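Side-chain contacts in chemotaxis operon protein (CheX) (Borrelia burgdorferi, PDB 3HZH), which probably acts as a phosphatase of phosphorylated CheY-type response regulators in the chemotaxis signalling pathway: residues B[79-82]-B[88-91]; B[100-105]-B[132-137]. All coordinates share one frame; numbering follows the deposited sequence.

Contact 1 of 2, residues B[79-82]-B[88-91]; sequences FVAS and EYDD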
loop_
_atom_site.group_PDB
_atom_site.type_symbol
_atom_site.label_atom_id
_atom_site.label_comp_id
_atom_site.label_asym_id
_atom_site.label_seq_id
_atom_site.Cartn_x
_atom_site.Cartn_y
_atom_site.Cartn_z
ATOM N N PHE B 79 -10.574 -4.651 -14.955
ATOM C CA PHE B 79 -9.383 -4.884 -15.770
ATOM C C PHE B 79 -8.139 -4.711 -14.899
ATOM O O PHE B 79 -7.280 -5.588 -14.854
ATOM C CB PHE B 79 -9.327 -3.879 -16.923
ATOM C CG PHE B 79 -8.132 -4.037 -17.819
ATOM C CD1 PHE B 79 -8.139 -4.958 -18.859
ATOM C CD2 PHE B 79 -6.996 -3.257 -17.625
ATOM C CE1 PHE B 79 -7.037 -5.098 -19.698
ATOM C CE2 PHE B 79 -5.884 -3.392 -18.460
ATOM C CZ PHE B 79 -5.907 -4.313 -19.498
ATOM N N VAL B 80 -8.046 -3.565 -14.222
ATOM C CA VAL B 80 -6.907 -3.278 -13.341
ATOM C C VAL B 80 -6.768 -4.302 -12.215
ATOM O O VAL B 80 -5.673 -4.808 -11.966
ATOM C CB VAL B 80 -7.021 -1.872 -12.702
ATOM C CG1 VAL B 80 -5.863 -1.648 -11.732
ATOM C CG2 VAL B 80 -7.022 -0.799 -13.793
ATOM N N ALA B 81 -7.863 -4.598 -11.523
ATOM C CA ALA B 81 -7.796 -5.581 -10.443
ATOM C C ALA B 81 -7.346 -6.937 -11.003
ATOM O O ALA B 81 -6.559 -7.642 -10.368
ATOM C CB ALA B 81 -9.152 -5.712 -9.760
ATOM N N SER B 82 -7.834 -7.284 -12.196
ATOM C CA SER B 82 -7.476 -8.544 -12.845
ATOM C C SER B 82 -5.981 -8.633 -13.133
ATOM O O SER B 82 -5.343 -9.642 -12.850
ATOM C CB SER B 82 -8.256 -8.724 -14.154
ATOM O OG SER B 82 -9.637 -8.936 -13.908
ATOM N N GLU B 88 -8.558 -13.485 -13.594
ATOM C CA GLU B 88 -9.723 -12.819 -14.143
ATOM C C GLU B 88 -10.878 -12.512 -13.200
ATOM O O GLU B 88 -11.386 -13.393 -12.504
ATOM C CB GLU B 88 -10.257 -13.635 -15.324
ATOM C CG GLU B 88 -11.627 -13.188 -15.803
ATOM C CD GLU B 88 -12.143 -14.004 -16.969
ATOM O OE1 GLU B 88 -12.161 -15.250 -16.869
ATOM O OE2 GLU B 88 -12.546 -13.393 -17.983
ATOM N N TYR B 89 -11.280 -11.244 -13.188
ATOM C CA TYR B 89 -12.432 -10.778 -12.418
ATOM C C TYR B 89 -13.309 -10.116 -13.473
ATOM O O TYR B 89 -12.873 -9.176 -14.144
ATOM C CB TYR B 89 -12.054 -9.728 -11.371
ATOM C CG TYR B 89 -11.176 -10.223 -10.250
ATOM C CD1 TYR B 89 -11.563 -11.301 -9.455
ATOM C CD2 TYR B 89 -9.968 -9.591 -9.965
ATOM C CE1 TYR B 89 -10.765 -11.732 -8.397
ATOM C CE2 TYR B 89 -9.167 -10.014 -8.918
ATOM C CZ TYR B 89 -9.566 -11.083 -8.139
ATOM O OH TYR B 89 -8.763 -11.492 -7.106
ATOM N N ASP B 90 -14.532 -10.606 -13.633
ATOM C CA ASP B 90 -15.430 -10.053 -14.639
ATOM C C ASP B 90 -16.826 -9.775 -14.103
ATOM O O ASP B 90 -17.734 -9.436 -14.863
ATOM C CB ASP B 90 -15.525 -11.009 -15.827
ATOM C CG ASP B 90 -16.047 -12.379 -15.431
ATOM O OD1 ASP B 90 -16.171 -13.245 -16.322
ATOM O OD2 ASP B 90 -16.329 -12.589 -14.233
ATOM N N ASP B 91 -16.997 -9.917 -12.796
ATOM C CA ASP B 91 -18.297 -9.680 -12.189
ATOM C C ASP B 91 -18.089 -8.883 -10.908
ATOM O O ASP B 91 -17.929 -9.443 -9.827
ATOM C CB ASP B 91 -18.991 -11.021 -11.903
ATOM C CG ASP B 91 -20.463 -10.859 -11.550
ATOM O OD1 ASP B 91 -20.992 -9.733 -11.678
ATOM O OD2 ASP B 91 -21.096 -11.866 -11.161
#
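Ser82 and Tyr89 join the last turns of helix 74-85 to the loop that leaves it. This is a loop folding back on the helix it follows, at the periphery of the CheX-family fold.

The polar part is one hydrogen bond. The backbone N of Tyr89 donates to Ser82 OG at 2.9 Å, with an N-H...O angle of 152°, so the bond is moderately bent. Ser82 OG lies beside its own backbone N and anti to its carbonyl carbon (chi1 -69°). From there it also bonds to Leu78 O, one turn back in the helix. A carbonyl can only accept, so the hydroxyl gives its proton to Leu78 and takes the N-H of Tyr89. Two bonds thus fix its rotation, and the loop backbone is tied to the helix through one side-chain oxygen.

The other part is van der Waals contact by Tyr89. Its CB lies 3.6 Å from Ser82 OG. The ring brings one edge, CD2 and CE2, to the peptide joining Ala81 and Ser82. Ala81 C lies in the ring plane, with Ser82 N and Ala81 O close to it. This is therefore an edge approach, with no stacking on the peptide. Ala81 CB adds the apolar touch, 4.0 Å from Tyr89 CD2. Ala81 O is also the acceptor for Asn85 ND2. Beyond the two segments, Tyr89 meets Thr97 of helix 97-118 and packs on a basic side chain of the partner protein chain. At the far end of the ring edge, Tyr89 CE2 stands 3.8 Å from Ala81 O.

Contact 2 of 2, residues B[100-105]-B[132-137]; sequences MVAATL and PAFIYG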
loop_
_atom_site.group_PDB
_atom_site.type_symbol
_atom_site.label_atom_id
_atom_site.label_comp_id
_atom_site.label_asym_id
_atom_site.label_seq_id
_atom_site.Cartn_x
_atom_site.Cartn_y
_atom_site.Cartn_z
HETATM N N MSE B 100 -12.039 -7.841 -3.354
HETATM C CA MSE B 100 -10.666 -7.737 -3.814
HETATM C C MSE B 100 -10.479 -6.544 -4.746
HETATM O O MSE B 100 -9.425 -5.922 -4.725
HETATM C CB MSE B 100 -10.215 -9.034 -4.499
HETATM C CG MSE B 100 -8.710 -9.089 -4.789
HETATM SE SE MSE B 100 -7.666 -8.992 -3.283
HETATM C CE MSE B 100 -8.274 -10.433 -2.375
ATOM N N VAL B 101 -11.493 -6.221 -5.554
ATOM C CA VAL B 101 -11.401 -5.070 -6.460
ATOM C C VAL B 101 -11.150 -3.803 -5.641
ATOM O O VAL B 101 -10.211 -3.046 -5.913
ATOM C CB VAL B 101 -12.700 -4.880 -7.295
ATOM C CG1 VAL B 101 -12.705 -3.508 -7.960
ATOM C CG2 VAL B 101 -12.781 -5.948 -8.376
ATOM N N ALA B 102 -11.993 -3.590 -4.632
ATOM C CA ALA B 102 -11.877 -2.433 -3.753
ATOM C C ALA B 102 -10.515 -2.386 -3.071
ATOM O O ALA B 102 -9.821 -1.370 -3.119
ATOM C CB ALA B 102 -12.978 -2.464 -2.692
ATOM N N ALA B 103 -10.133 -3.493 -2.444
ATOM C CA ALA B 103 -8.857 -3.580 -1.729
ATOM C C ALA B 103 -7.640 -3.352 -2.614
ATOM O O ALA B 103 -6.626 -2.811 -2.160
ATOM C CB ALA B 103 -8.742 -4.930 -1.040
ATOM N N THR B 104 -7.733 -3.782 -3.870
ATOM C CA THR B 104 -6.634 -3.617 -4.805
ATOM C C THR B 104 -6.513 -2.172 -5.273
ATOM O O THR B 104 -5.428 -1.596 -5.248
ATOM C CB THR B 104 -6.798 -4.527 -6.052
ATOM O OG1 THR B 104 -6.911 -5.901 -5.645
ATOM C CG2 THR B 104 -5.582 -4.386 -6.970
ATOM N N LEU B 105 -7.617 -1.578 -5.708
ATOM C CA LEU B 105 -7.571 -0.193 -6.177
ATOM C C LEU B 105 -7.218 0.803 -5.069
ATOM O O LEU B 105 -6.477 1.766 -5.312
ATOM C CB LEU B 105 -8.900 0.195 -6.831
ATOM C CG LEU B 105 -9.325 -0.679 -8.014
ATOM C CD1 LEU B 105 -10.581 -0.095 -8.650
ATOM C CD2 LEU B 105 -8.196 -0.757 -9.028
ATOM N N PRO B 132 -7.162 4.771 2.920
ATOM C CA PRO B 132 -8.010 5.045 1.762
ATOM C C PRO B 132 -9.488 4.731 1.885
ATOM O O PRO B 132 -9.916 3.954 2.738
ATOM C CB PRO B 132 -7.341 4.210 0.678
ATOM C CG PRO B 132 -7.042 2.945 1.460
ATOM C CD PRO B 132 -6.392 3.530 2.714
ATOM N N ALA B 133 -10.268 5.344 1.006
ATOM C CA ALA B 133 -11.697 5.098 0.964
ATOM C C ALA B 133 -12.034 4.594 -0.438
ATOM O O ALA B 133 -11.402 4.993 -1.415
ATOM C CB ALA B 133 -12.460 6.371 1.250
ATOM N N PHE B 134 -13.017 3.705 -0.532
ATOM C CA PHE B 134 -13.442 3.182 -1.818
ATOM C C PHE B 134 -14.885 3.613 -2.009
ATOM O O PHE B 134 -15.747 3.297 -1.188
ATOM C CB PHE B 134 -13.353 1.650 -1.852
ATOM C CG PHE B 134 -13.635 1.055 -3.211
ATOM C CD1 PHE B 134 -12.777 1.293 -4.279
ATOM C CD2 PHE B 134 -14.763 0.269 -3.425
ATOM C CE1 PHE B 134 -13.030 0.755 -5.544
ATOM C CE2 PHE B 134 -15.029 -0.274 -4.687
ATOM C CZ PHE B 134 -14.160 -0.029 -5.750
ATOM N N ILE B 135 -15.146 4.344 -3.087
ATOM C CA ILE B 135 -16.488 4.822 -3.380
ATOM C C ILE B 135 -16.875 4.290 -4.754
ATOM O O ILE B 135 -16.390 4.767 -5.774
ATOM C CB ILE B 135 -16.533 6.368 -3.401
ATOM C CG1 ILE B 135 -15.852 6.928 -2.149
ATOM C CG2 ILE B 135 -17.978 6.843 -3.465
ATOM C CD1 ILE B 135 -16.447 6.443 -0.849
ATOM N N TYR B 136 -17.736 3.286 -4.785
ATOM C CA TYR B 136 -18.151 2.711 -6.058
ATOM C C TYR B 136 -19.625 3.002 -6.222
ATOM O O TYR B 136 -20.187 3.749 -5.417
ATOM C CB TYR B 136 -17.891 1.206 -6.055
ATOM C CG TYR B 136 -18.682 0.480 -5.002
ATOM C CD1 TYR B 136 -20.021 0.161 -5.209
ATOM C CD2 TYR B 136 -18.112 0.178 -3.765
ATOM C CE1 TYR B 136 -20.776 -0.437 -4.214
ATOM C CE2 TYR B 136 -18.858 -0.419 -2.762
ATOM C CZ TYR B 136 -20.190 -0.723 -2.993
ATOM O OH TYR B 136 -20.940 -1.310 -2.002
ATOM N N GLY B 137 -20.254 2.414 -7.239
ATOM C CA GLY B 137 -21.664 2.668 -7.465
ATOM C C GLY B 137 -21.855 4.091 -7.018
ATOM O O GLY B 137 -22.804 4.444 -6.320
#
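Helix-on-sheet packing of the CheX-family fold brings Ala102 of helix 97-118 onto Phe134 of strand 127-135, an outermost strand of the antiparallel sheet within this chain. Phe134 carries the whole contact, and no hydrogen bond crosses it.

Ala102 CB sits over one face of the Phe134 ring in a CH-pi contact. It is 3.6 Å from the ring centroid, in a direction 21° off the ring normal. The methyl is shifted toward the rim, and its nearest ring atom is Phe134 CD2 at 3.3 Å. With CG anti to its backbone N (chi1 -174°), Phe134 extends its ring from the strand to the helix. Leu105 meets the ring differently: its CD1 approaches at the edge, near the ring plane, 4.0 Å from Phe134 CE1. Val101 CG1 makes a looser contact with Phe134 CZ at 4.4 Å. Val54 of the adjacent strand 54-62 touches both Leu105 and Phe134, so all three side chains meet between helix and sheet.

Within the helix, selenomethionine Met100 has a carbonyl that accepts two bonds from Thr104, one from N and one from OG1. They arrive from opposite faces of the carbonyl plane. Thr104 OG1 lies 36° out of that plane, off the lone-pair direction, and 2.7 Å from Met100 O.

How the contacts relate
Contacts 1 and 2 follow one another along the chain, with centres about 13 Å apart, on the same side of the chain's centre. Consecutive helices 74-85 and 97-118 join them by direct packing. Val80 CG1 lies 3.7 Å from Leu105 CD2, and Ala81 CB lies 3.9 Å from Val101 CG2. Tyr89 OH comes within 3.3 Å of Met100 CG, so the loop of contact 1 also reaches the helix of contact 2. Segment 100-105 thus packs on segment 79-82 with one part of its surface and on Phe134 with another. Both contacts border the partner protein chain. The Phe134 side chain is about 13 Å from a bound magnesium ion.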